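Local coordinates for protein branched-chain-amino-acid aminotransferase (Pseudomonas aeruginosa, PDB 6NST) that probably catalyses pyridoxal phosphate-dependent transfer of the amino group of leucine, isoleucine or valine to 2-oxoglutarate, a reaction of branched-chain amino acid biosynthesis, at residues A[147-152]-A[191-196]; A[184-189]-A[241-246]; A[59-64]-A[215-220]; A[261-266]-A[279-284]. The protein carries 1 engineered substitution. All blocks are in the same frame, centred on the assembly; numbering follows the deposited sequence.

Contact 1 (A[147-152]-A[191-196]); sequences FTRHHV and YVAEGS
Arg-149 extends from the loop that follows strand 140-145 and closes a buried salt bridge with Glu-194 of strand 192-195. Its CG lies anti to the backbone N (chi1 -162°) and touches CB of Ala-193 at 4.3 Å; a bend at chi2 then turns the guanidinium toward Glu-194. The guanidinium grips side-on, with two nitrogens converging on a single oxygen: NE of Arg-149 lies 2.9 Å from OE2 of Glu-194, and NH2 of Arg-149 lies 3.3 Å from that same OE2. OE2 sits near the guanidinium plane, but is itself met from above the carboxylate plane, both nitrogens coming from the same face; the two flat groups stand 83° apart. Glu-194 starts with CG between its backbone N and carbonyl carbon (chi1 49°) and then runs extended, which brings the carboxylate up to the arginine. Carbonyl O of Gly-195 lies over one guanidinium face, 4.2 Å above its plane, and CD2 of His-150 lies off-centre over the opposite one. A weak bond of 3.3 Å from NH2 of Arg-149 to O of Ser-196 adds a backbone acceptor. NH1 of Arg-149 turns to Ser-168 and Asn-167 of helix 166-177, and OE1 of Glu-194 accepts from the backbone N of Leu-217. The buried carboxylate and guanidinium probably keep each other ionised while tying loop, strand and helix together.

Contact 2 (A[184-189]-A[241-246]); sequences MMLDPE and ITRDEV
The guanidinium of Arg-243 has CD1 of Leu-186 lying against it obliquely, 3.7 Å from NH1 of Arg-243, with the two side chains nearly perpendicular. Other subunits supply the polar and aromatic partners of this group, NH1 bonding to Asn-153 of the fourth subunit and to Ser-146 of the fifth, whose Phe-147 adds a cation-pi contact. Within the chain, NH2 donates to Tyr-247. Arg-243 leaves the helix with CG between its backbone N and carbonyl carbon (chi1 71°), and bends at chi2 and chi3 carry the charged end past Leu-186. Nearer the backbone the contact is apolar. Met-184, extended as far as its sulfur and then bent at chi3, sets its methyl CE 4.0 Å from CB of Arg-243. Its SD lies 4.1 Å from CG2 of Val-246, one turn further along, where the two side chains run antiparallel past one another. Thr-242 occupies the N-cap: its OG1 accepts from N of Glu-245 at 3.2 Å and donates to OD2 of Asp-244 at 2.8 Å, fixing the first turn. The arrangement is a short N-capped helix, 243-247, laid over the end of strand 182-186 in the mixed sheet: the helix rests on Met-184, Leu-186 lies against the guanidinium of Arg-243, and that arginine serves a subunit interface.

Contact 3 (A[59-64]-A[215-220]); sequences TDRLFD and ACLNGI. With SO4 (sulfate ion), chain G.
Arg-61, on helix 55-68, approaches the loop 215-220 where it enters helix 220-231, with the CA atoms of Arg-61 and Ile-220 9.0 Å apart, Asn-218 at the centre of an inverse gamma turn and Gly-219 at the N-cap. The guanidinium of Arg-61 and the start of helix 220-231 form an anion site, occupied here by a sulfate that probably came from the crystallisation liquor. Lys-160, the lysine that by similarity carries the cofactor, which is not attached here, packs on Arg-61, and the position is consistent with the phosphate site of the pyridoxal phosphate enzymes of this class. Arg-61 runs extended until chi3 (66°) bends it and swings the guanidinium to the sulfate. Two of its nitrogens share O1 of the sulfate, NH2 of Arg-61 at 2.8 Å and NH1 of Arg-61 at 3.0 Å, with O1 near the guanidinium plane. The backbone N of Ile-220 donates to the same O1 at 2.9 Å, so three N-H groups grip one oxygen. Thr-221 and Thr-257 hold the sulfate too, and Glu-39 pairs with NE of Arg-61. CG1 of Ile-220 lies off-centre over one guanidinium face, 3.4 Å from NH2 of Arg-61, while CD2 of Leu-217 lies toward the opposite one at 4.3 Å from NH2. At the edge, NH2 of Arg-61 makes a weak bond, 3.4 Å long, to O of Asn-218.

Contact 4 (A[261-266]-A[279-284]); sequences VTPIRE and PVTEKL
Thr-281 is the residue of helix 279-292 that meets both Val-261 and Pro-263, with its methyl doing the touching. The helix opens at Pro-279, and Val-280 follows with its side chain against Phe-234; the backbone N atoms of Val-280 and Thr-281 each donate to a carboxylate oxygen of Glu-251, which ties the helix start to strand 251-256. At Thr-281 the side chain points to the strand, with CG2 anti to the backbone N and OG1 beside it (chi1 -54°). This places CG2 of Thr-281 4.0 Å from CG of Pro-263 and 4.1 Å from CB of Pro-263, so the methyl rests against one side of the proline ring. The same CG2 lies 4.2 Å from CG1 of Val-261, the two side chains passing in opposite directions. One turn on, Leu-284 contributes chiefly its carbonyl, whose O is 4.4 Å from CG2 of Val-261, while its side chain packs on Phe-234. The next residue, Gln-285, bonds to O of Val-261. Helix 279-292 thereby lies against the mixed sheet at strand 262-267, which runs between strands 140-145 and 251-256, and Phe-253 of the latter touches both Val-261 and Thr-281.

Contacts 1 and 2 lie side by side, their centres 8 Å apart, because strands 182-186 and 192-195 are antiparallel neighbours: N of Met-185 meets O of Glu-194 at 2.7 Å. A separate link joins 191-196 to 241-246, where N of Val-192 lies 2.6 Å from O of Ile-241. Contact 1 is nested within the chain loop closed by contact 3, their centres about 16 Å apart, and CG1 of Val-152 packs 3.7 Å from CB of Ala-215, joining contact 1 to the 215-220 loop. Contact 3 is nearest Lys-160, the cofactor lysine by similarity, with the Arg-61 side chain about 4 Å from that of Lys-160, against about 9 Å for Arg-149. Contact 4 shares the mixed sheet with contacts 1 and 2 but touches none of the others.

Contact 1 (A[147-152]-A[191-196])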
# COMPACT_ATOMS: atom_id res chain seq x y z
N PHE A 147 1.08 -12.27 -10.54
CA PHE A 147 0.50 -11.00 -10.96
C PHE A 147 -0.59 -10.60 -9.97
O PHE A 147 -1.48 -11.40 -9.66
CB PHE A 147 -0.08 -11.10 -12.37
CG PHE A 147 0.94 -11.40 -13.42
CD1 PHE A 147 1.66 -10.38 -14.03
CD2 PHE A 147 1.18 -12.71 -13.82
CE1 PHE A 147 2.59 -10.66 -15.00
CE2 PHE A 147 2.12 -12.99 -14.79
CZ PHE A 147 2.83 -11.96 -15.39
N THR A 148 -0.51 -9.37 -9.48
CA THR A 148 -1.52 -8.87 -8.56
C THR A 148 -2.81 -8.56 -9.30
O THR A 148 -2.80 -8.03 -10.41
CB THR A 148 -1.00 -7.61 -7.85
OG1 THR A 148 0.25 -7.91 -7.21
CG2 THR A 148 -1.99 -7.12 -6.82
N ARG A 149 -3.94 -8.92 -8.68
CA ARG A 149 -5.24 -8.69 -9.29
C ARG A 149 -5.54 -7.18 -9.33
O ARG A 149 -4.87 -6.37 -8.69
CB ARG A 149 -6.33 -9.45 -8.52
CG ARG A 149 -7.64 -9.65 -9.28
CD ARG A 149 -7.41 -10.20 -10.68
NE ARG A 149 -8.67 -10.49 -11.37
CZ ARG A 149 -8.76 -10.93 -12.62
NH1 ARG A 149 -7.66 -11.14 -13.33
NH2 ARG A 149 -9.94 -11.17 -13.16
N HIS A 150 -6.57 -6.83 -10.10
CA HIS A 150 -6.88 -5.43 -10.37
C HIS A 150 -7.12 -4.64 -9.09
O HIS A 150 -7.63 -5.16 -8.09
CB HIS A 150 -8.10 -5.33 -11.28
CG HIS A 150 -7.82 -5.66 -12.71
ND1 HIS A 150 -7.05 -4.87 -13.53
CD2 HIS A 150 -8.22 -6.71 -13.48
CE1 HIS A 150 -6.98 -5.40 -14.73
NE2 HIS A 150 -7.68 -6.52 -14.73
N HIS A 151 -6.76 -3.36 -9.14
CA HIS A 151 -6.91 -2.43 -8.02
C HIS A 151 -8.20 -1.65 -8.19
O HIS A 151 -8.48 -1.12 -9.27
CB HIS A 151 -5.70 -1.49 -7.97
CG HIS A 151 -5.68 -0.58 -6.78
ND1 HIS A 151 -6.46 0.55 -6.69
CD2 HIS A 151 -4.94 -0.62 -5.65
CE1 HIS A 151 -6.22 1.16 -5.54
NE2 HIS A 151 -5.30 0.47 -4.89
N VAL A 152 -8.98 -1.56 -7.11
CA VAL A 152 -10.34 -1.02 -7.19
C VAL A 152 -10.38 0.43 -7.64
O VAL A 152 -11.44 0.92 -8.04
CB VAL A 152 -11.07 -1.17 -5.84
CG1 VAL A 152 -11.24 -2.64 -5.49
CG2 VAL A 152 -10.31 -0.43 -4.75
N TYR A 191 -4.73 -10.58 -0.10
CA TYR A 191 -5.81 -11.51 0.17
C TYR A 191 -6.32 -12.14 -1.12
O TYR A 191 -6.13 -11.62 -2.22
CB TYR A 191 -6.95 -10.81 0.91
CG TYR A 191 -6.53 -10.26 2.26
CD1 TYR A 191 -6.03 -8.97 2.38
CD2 TYR A 191 -6.61 -11.04 3.41
CE1 TYR A 191 -5.63 -8.47 3.60
CE2 TYR A 191 -6.22 -10.54 4.64
CZ TYR A 191 -5.72 -9.26 4.72
OH TYR A 191 -5.32 -8.75 5.93
N VAL A 192 -6.98 -13.29 -0.97
CA VAL A 192 -7.51 -14.02 -2.12
C VAL A 192 -8.68 -13.25 -2.71
O VAL A 192 -9.59 -12.83 -1.99
CB VAL A 192 -7.92 -15.44 -1.72
CG1 VAL A 192 -8.55 -16.17 -2.90
CG2 VAL A 192 -6.71 -16.21 -1.20
N ALA A 193 -8.66 -13.07 -4.03
CA ALA A 193 -9.74 -12.38 -4.74
C ALA A 193 -10.58 -13.35 -5.56
O ALA A 193 -11.78 -13.50 -5.31
CB ALA A 193 -9.16 -11.28 -5.63
N GLU A 194 -9.98 -14.02 -6.54
CA GLU A 194 -10.71 -14.85 -7.48
C GLU A 194 -9.70 -15.66 -8.29
O GLU A 194 -8.49 -15.56 -8.09
CB GLU A 194 -11.59 -14.00 -8.40
CG GLU A 194 -10.86 -12.82 -9.02
CD GLU A 194 -11.77 -11.94 -9.86
OE1 GLU A 194 -12.90 -12.36 -10.16
OE2 GLU A 194 -11.34 -10.82 -10.22
N GLY A 195 -10.22 -16.49 -9.20
CA GLY A 195 -9.41 -17.09 -10.23
C GLY A 195 -9.15 -16.10 -11.35
O GLY A 195 -9.48 -14.92 -11.27
N SER A 196 -8.53 -16.61 -12.42
CA SER A 196 -8.27 -15.75 -13.57
C SER A 196 -9.57 -15.22 -14.18
O SER A 196 -9.59 -14.10 -14.70
CB SER A 196 -7.47 -16.51 -14.62
OG SER A 196 -7.25 -15.72 -15.78

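Contact 2 (A[184-189]-A[241-246])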
# COMPACT_ATOMS: atom_id res chain seq x y z
N MET A 184 -4.81 -18.52 -9.07
CA MET A 184 -5.54 -17.89 -7.98
C MET A 184 -4.98 -16.48 -7.80
O MET A 184 -3.77 -16.31 -7.59
CB MET A 184 -5.42 -18.69 -6.68
CG MET A 184 -6.36 -18.23 -5.56
SD MET A 184 -6.34 -19.26 -4.08
CE MET A 184 -4.74 -18.85 -3.37
N MET A 185 -5.85 -15.48 -7.90
CA MET A 185 -5.42 -14.08 -7.88
C MET A 185 -5.49 -13.51 -6.47
O MET A 185 -6.44 -13.78 -5.72
CB MET A 185 -6.30 -13.23 -8.80
CG MET A 185 -6.54 -13.83 -10.17
SD MET A 185 -5.03 -13.98 -11.13
CE MET A 185 -4.42 -12.29 -11.08
N LEU A 186 -4.50 -12.70 -6.12
CA LEU A 186 -4.48 -11.96 -4.86
C LEU A 186 -4.65 -10.48 -5.15
O LEU A 186 -4.10 -9.95 -6.12
CB LEU A 186 -3.17 -12.19 -4.10
CG LEU A 186 -2.71 -13.64 -3.93
CD1 LEU A 186 -1.36 -13.67 -3.24
CD2 LEU A 186 -3.73 -14.46 -3.14
N ASP A 187 -5.42 -9.80 -4.29
CA ASP A 187 -5.64 -8.37 -4.43
C ASP A 187 -4.38 -7.60 -4.02
O ASP A 187 -3.42 -8.19 -3.51
CB ASP A 187 -6.86 -7.95 -3.61
CG ASP A 187 -6.71 -8.23 -2.12
OD1 ASP A 187 -5.61 -8.63 -1.68
OD2 ASP A 187 -7.70 -8.05 -1.39
N PRO A 188 -4.34 -6.28 -4.24
CA PRO A 188 -3.15 -5.50 -3.85
C PRO A 188 -2.81 -5.56 -2.36
O PRO A 188 -1.71 -5.14 -1.98
CB PRO A 188 -3.50 -4.08 -4.28
CG PRO A 188 -4.39 -4.27 -5.45
CD PRO A 188 -5.22 -5.49 -5.13
N GLU A 189 -3.71 -6.06 -1.51
CA GLU A 189 -3.40 -6.23 -0.09
C GLU A 189 -2.87 -7.61 0.24
O GLU A 189 -2.38 -7.82 1.36
CB GLU A 189 -4.64 -5.94 0.75
CG GLU A 189 -4.98 -4.45 0.86
CD GLU A 189 -6.47 -4.18 0.75
OE1 GLU A 189 -7.06 -4.55 -0.29
OE2 GLU A 189 -7.04 -3.60 1.69
N ILE A 241 -9.95 -13.70 2.83
CA ILE A 241 -9.37 -15.03 2.83
C ILE A 241 -7.91 -14.91 2.42
O ILE A 241 -7.60 -14.29 1.40
CB ILE A 241 -10.13 -15.98 1.89
CG1 ILE A 241 -11.57 -16.16 2.34
CG2 ILE A 241 -9.42 -17.32 1.80
CD1 ILE A 241 -12.40 -17.00 1.40
N THR A 242 -7.03 -15.51 3.21
CA THR A 242 -5.62 -15.55 2.86
C THR A 242 -5.33 -16.78 2.00
O THR A 242 -6.13 -17.72 1.92
CB THR A 242 -4.74 -15.55 4.11
OG1 THR A 242 -4.96 -16.77 4.84
CG2 THR A 242 -5.09 -14.37 5.00
N ARG A 243 -4.17 -16.78 1.36
CA ARG A 243 -3.81 -17.91 0.50
C ARG A 243 -3.62 -19.18 1.32
O ARG A 243 -4.03 -20.27 0.89
CB ARG A 243 -2.56 -17.59 -0.31
CG ARG A 243 -1.26 -17.54 0.49
CD ARG A 243 -0.09 -17.98 -0.36
NE ARG A 243 0.37 -16.90 -1.22
CZ ARG A 243 1.05 -17.09 -2.35
NH1 ARG A 243 1.43 -16.04 -3.06
NH2 ARG A 243 1.34 -18.31 -2.78
N ASP A 244 -3.02 -19.08 2.51
CA ASP A 244 -2.80 -20.27 3.32
C ASP A 244 -4.07 -20.76 4.00
O ASP A 244 -4.13 -21.92 4.42
CB ASP A 244 -1.69 -20.02 4.34
CG ASP A 244 -1.85 -18.72 5.11
OD1 ASP A 244 -1.50 -18.69 6.31
OD2 ASP A 244 -2.32 -17.72 4.52
N GLU A 245 -5.09 -19.91 4.10
CA GLU A 245 -6.41 -20.38 4.52
C GLU A 245 -7.01 -21.32 3.49
O GLU A 245 -7.73 -22.26 3.86
CB GLU A 245 -7.32 -19.17 4.78
CG GLU A 245 -8.71 -19.52 5.27
CD GLU A 245 -9.52 -18.29 5.64
OE1 GLU A 245 -8.94 -17.17 5.66
OE2 GLU A 245 -10.73 -18.43 5.92
N VAL A 246 -6.74 -21.09 2.21
CA VAL A 246 -7.18 -22.01 1.17
C VAL A 246 -6.45 -23.34 1.27
O VAL A 246 -7.03 -24.40 1.01
CB VAL A 246 -6.99 -21.37 -0.23
CG1 VAL A 246 -7.50 -22.30 -1.32
CG2 VAL A 246 -7.69 -20.02 -0.30

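Contact 3 (A[59-64]-A[215-220])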
# COMPACT_ATOMS: atom_id res chain seq x y z
N THR A 59 -27.66 -9.16 -19.17
CA THR A 59 -27.96 -7.94 -19.89
C THR A 59 -27.89 -6.72 -18.97
O THR A 59 -27.39 -5.67 -19.37
CB THR A 59 -29.34 -8.04 -20.55
OG1 THR A 59 -29.32 -9.08 -21.54
CG2 THR A 59 -29.72 -6.73 -21.22
N ASP A 60 -28.37 -6.86 -17.74
CA ASP A 60 -28.30 -5.76 -16.78
C ASP A 60 -26.85 -5.43 -16.43
O ASP A 60 -26.50 -4.26 -16.27
CB ASP A 60 -29.08 -6.10 -15.51
CG ASP A 60 -30.57 -5.96 -15.69
OD1 ASP A 60 -31.01 -5.40 -16.72
OD2 ASP A 60 -31.32 -6.41 -14.79
N ARG A 61 -26.00 -6.45 -16.31
CA ARG A 61 -24.60 -6.19 -16.01
C ARG A 61 -23.88 -5.55 -17.19
O ARG A 61 -22.97 -4.74 -17.00
CB ARG A 61 -23.89 -7.48 -15.59
CG ARG A 61 -22.54 -7.25 -14.95
CD ARG A 61 -22.00 -8.52 -14.32
NE ARG A 61 -21.70 -9.54 -15.32
CZ ARG A 61 -21.24 -10.75 -15.03
NH1 ARG A 61 -21.00 -11.62 -16.00
NH2 ARG A 61 -21.03 -11.09 -13.76
N LEU A 62 -24.28 -5.91 -18.42
CA LEU A 62 -23.71 -5.25 -19.59
C LEU A 62 -24.01 -3.76 -19.57
O LEU A 62 -23.11 -2.93 -19.81
CB LEU A 62 -24.24 -5.89 -20.87
CG LEU A 62 -23.56 -5.44 -22.16
CD1 LEU A 62 -22.12 -5.96 -22.22
CD2 LEU A 62 -24.35 -5.90 -23.38
N PHE A 63 -25.26 -3.38 -19.28
CA PHE A 63 -25.61 -1.97 -19.22
C PHE A 63 -24.98 -1.29 -18.00
O PHE A 63 -24.61 -0.11 -18.08
CB PHE A 63 -27.13 -1.81 -19.21
CG PHE A 63 -27.75 -1.90 -20.57
CD1 PHE A 63 -27.81 -3.11 -21.24
CD2 PHE A 63 -28.27 -0.77 -21.19
CE1 PHE A 63 -28.37 -3.20 -22.50
CE2 PHE A 63 -28.84 -0.85 -22.45
CZ PHE A 63 -28.89 -2.06 -23.11
N ASP A 64 -24.85 -2.02 -16.89
CA ASP A 64 -24.07 -1.51 -15.76
C ASP A 64 -22.63 -1.24 -16.16
O ASP A 64 -22.08 -0.18 -15.86
CB ASP A 64 -24.12 -2.51 -14.60
CG ASP A 64 -25.36 -2.35 -13.75
OD1 ASP A 64 -26.21 -1.49 -14.07
OD2 ASP A 64 -25.49 -3.09 -12.75
N ALA A 215 -12.51 -6.57 -4.27
CA ALA A 215 -11.76 -6.28 -5.49
C ALA A 215 -11.97 -7.33 -6.57
O ALA A 215 -11.41 -7.19 -7.67
CB ALA A 215 -10.27 -6.15 -5.17
N CYS A 216 -12.76 -8.37 -6.30
CA CYS A 216 -13.08 -9.39 -7.29
C CYS A 216 -14.37 -9.03 -8.03
O CYS A 216 -15.09 -8.10 -7.66
CB CYS A 216 -13.20 -10.76 -6.63
SG CYS A 216 -14.60 -10.92 -5.49
N LEU A 217 -14.66 -9.78 -9.08
CA LEU A 217 -15.86 -9.54 -9.86
C LEU A 217 -17.08 -10.14 -9.16
O LEU A 217 -17.03 -11.26 -8.65
CB LEU A 217 -15.73 -10.14 -11.26
CG LEU A 217 -16.90 -9.87 -12.21
CD1 LEU A 217 -17.07 -8.38 -12.48
CD2 LEU A 217 -16.74 -10.64 -13.52
N ASN A 218 -18.17 -9.37 -9.14
CA ASN A 218 -19.45 -9.84 -8.60
C ASN A 218 -20.05 -10.80 -9.61
O ASN A 218 -20.96 -10.47 -10.38
CB ASN A 218 -20.37 -8.65 -8.32
CG ASN A 218 -21.56 -9.03 -7.45
OD1 ASN A 218 -21.89 -10.20 -7.30
ND2 ASN A 218 -22.21 -8.02 -6.88
N GLY A 219 -19.54 -12.03 -9.61
CA GLY A 219 -19.92 -12.99 -10.62
C GLY A 219 -21.37 -13.44 -10.47
O GLY A 219 -21.86 -13.70 -9.37
N ILE A 220 -22.06 -13.53 -11.61
CA ILE A 220 -23.45 -13.99 -11.60
C ILE A 220 -23.53 -15.43 -11.13
O ILE A 220 -24.44 -15.80 -10.39
CB ILE A 220 -24.07 -13.80 -13.00
CG1 ILE A 220 -24.19 -12.31 -13.32
CG2 ILE A 220 -25.43 -14.48 -13.08
CD1 ILE A 220 -24.80 -12.02 -14.68
S SO4 G . -19.60 -14.94 -14.12
O1 SO4 G . -20.52 -13.81 -14.04
O2 SO4 G . -19.46 -15.35 -15.51
O3 SO4 G . -18.29 -14.54 -13.60
O4 SO4 G . -20.12 -16.05 -13.33
O HOH W 1 -20.30 -8.52 -11.65

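Contact 4 (A[261-266]-A[279-284])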
# COMPACT_ATOMS: atom_id res chain seq x y z
N VAL A 261 -19.22 -24.97 -12.06
CA VAL A 261 -18.66 -25.28 -10.74
C VAL A 261 -17.51 -26.24 -10.98
O VAL A 261 -17.72 -27.42 -11.27
CB VAL A 261 -19.70 -25.88 -9.78
CG1 VAL A 261 -19.05 -26.18 -8.44
CG2 VAL A 261 -20.88 -24.94 -9.61
N THR A 262 -16.28 -25.74 -10.86
CA THR A 262 -15.09 -26.55 -11.10
C THR A 262 -14.38 -26.81 -9.78
O THR A 262 -13.88 -25.86 -9.15
CB THR A 262 -14.15 -25.85 -12.09
OG1 THR A 262 -14.81 -25.71 -13.35
CG2 THR A 262 -12.88 -26.65 -12.27
N PRO A 263 -14.29 -28.06 -9.32
CA PRO A 263 -13.61 -28.33 -8.06
C PRO A 263 -12.12 -28.05 -8.15
O PRO A 263 -11.51 -28.10 -9.23
CB PRO A 263 -13.88 -29.82 -7.82
CG PRO A 263 -15.06 -30.14 -8.68
CD PRO A 263 -14.94 -29.26 -9.88
N ILE A 264 -11.52 -27.77 -7.00
CA ILE A 264 -10.10 -27.48 -6.88
C ILE A 264 -9.50 -28.52 -5.94
O ILE A 264 -9.85 -28.57 -4.76
CB ILE A 264 -9.83 -26.07 -6.35
CG1 ILE A 264 -10.42 -25.01 -7.29
CG2 ILE A 264 -8.34 -25.84 -6.15
CD1 ILE A 264 -10.46 -23.62 -6.69
N ARG A 265 -8.59 -29.34 -6.47
CA ARG A 265 -8.00 -30.39 -5.65
C ARG A 265 -6.64 -30.02 -5.09
O ARG A 265 -6.22 -30.63 -4.09
CB ARG A 265 -7.87 -31.69 -6.46
CG ARG A 265 -6.96 -31.59 -7.67
CD ARG A 265 -6.83 -32.94 -8.35
NE ARG A 265 -6.05 -32.85 -9.58
CZ ARG A 265 -4.73 -32.99 -9.63
NH1 ARG A 265 -4.04 -33.23 -8.53
NH2 ARG A 265 -4.10 -32.89 -10.80
N GLU A 266 -5.95 -29.05 -5.67
CA GLU A 266 -4.59 -28.72 -5.28
C GLU A 266 -4.33 -27.24 -5.51
O GLU A 266 -4.73 -26.69 -6.54
CB GLU A 266 -3.57 -29.57 -6.06
CG GLU A 266 -2.17 -29.54 -5.49
CD GLU A 266 -1.14 -30.04 -6.49
OE1 GLU A 266 -1.06 -29.48 -7.60
OE2 GLU A 266 -0.40 -30.99 -6.16
N PRO A 279 -17.83 -33.28 -0.62
CA PRO A 279 -19.29 -33.49 -0.60
C PRO A 279 -20.08 -32.22 -0.87
O PRO A 279 -21.05 -32.24 -1.63
CB PRO A 279 -19.54 -34.01 0.83
CG PRO A 279 -18.20 -34.44 1.35
CD PRO A 279 -17.20 -33.55 0.68
N VAL A 280 -19.68 -31.11 -0.24
CA VAL A 280 -20.40 -29.86 -0.41
C VAL A 280 -20.27 -29.36 -1.85
O VAL A 280 -21.24 -28.90 -2.45
CB VAL A 280 -19.91 -28.81 0.60
CG1 VAL A 280 -20.57 -27.46 0.35
CG2 VAL A 280 -20.20 -29.28 2.02
N THR A 281 -19.06 -29.45 -2.42
CA THR A 281 -18.88 -29.08 -3.82
C THR A 281 -19.77 -29.91 -4.73
O THR A 281 -20.37 -29.38 -5.68
CB THR A 281 -17.42 -29.24 -4.24
OG1 THR A 281 -16.57 -28.51 -3.34
CG2 THR A 281 -17.21 -28.72 -5.66
N GLU A 282 -19.88 -31.21 -4.46
CA GLU A 282 -20.67 -32.09 -5.32
C GLU A 282 -22.15 -31.71 -5.29
O GLU A 282 -22.82 -31.71 -6.33
CB GLU A 282 -20.48 -33.55 -4.92
CG GLU A 282 -21.27 -34.54 -5.76
CD GLU A 282 -21.00 -35.98 -5.39
OE1 GLU A 282 -20.17 -36.23 -4.49
OE2 GLU A 282 -21.63 -36.88 -5.99
N LYS A 283 -22.68 -31.39 -4.10
CA LYS A 283 -24.09 -31.03 -4.00
C LYS A 283 -24.37 -29.69 -4.68
O LYS A 283 -25.40 -29.53 -5.34
CB LYS A 283 -24.52 -30.99 -2.53
CG LYS A 283 -24.68 -32.38 -1.91
CD LYS A 283 -25.13 -32.30 -0.46
CE LYS A 283 -24.00 -31.85 0.45
NZ LYS A 283 -24.41 -31.86 1.88
N LEU A 284 -23.46 -28.72 -4.53
CA LEU A 284 -23.66 -27.43 -5.18
C LEU A 284 -23.45 -27.53 -6.69
O LEU A 284 -24.16 -26.88 -7.47
CB LEU A 284 -22.72 -26.39 -4.57
CG LEU A 284 -22.96 -26.07 -3.09
CD1 LEU A 284 -21.98 -25.01 -2.60
CD2 LEU A 284 -24.39 -25.63 -2.86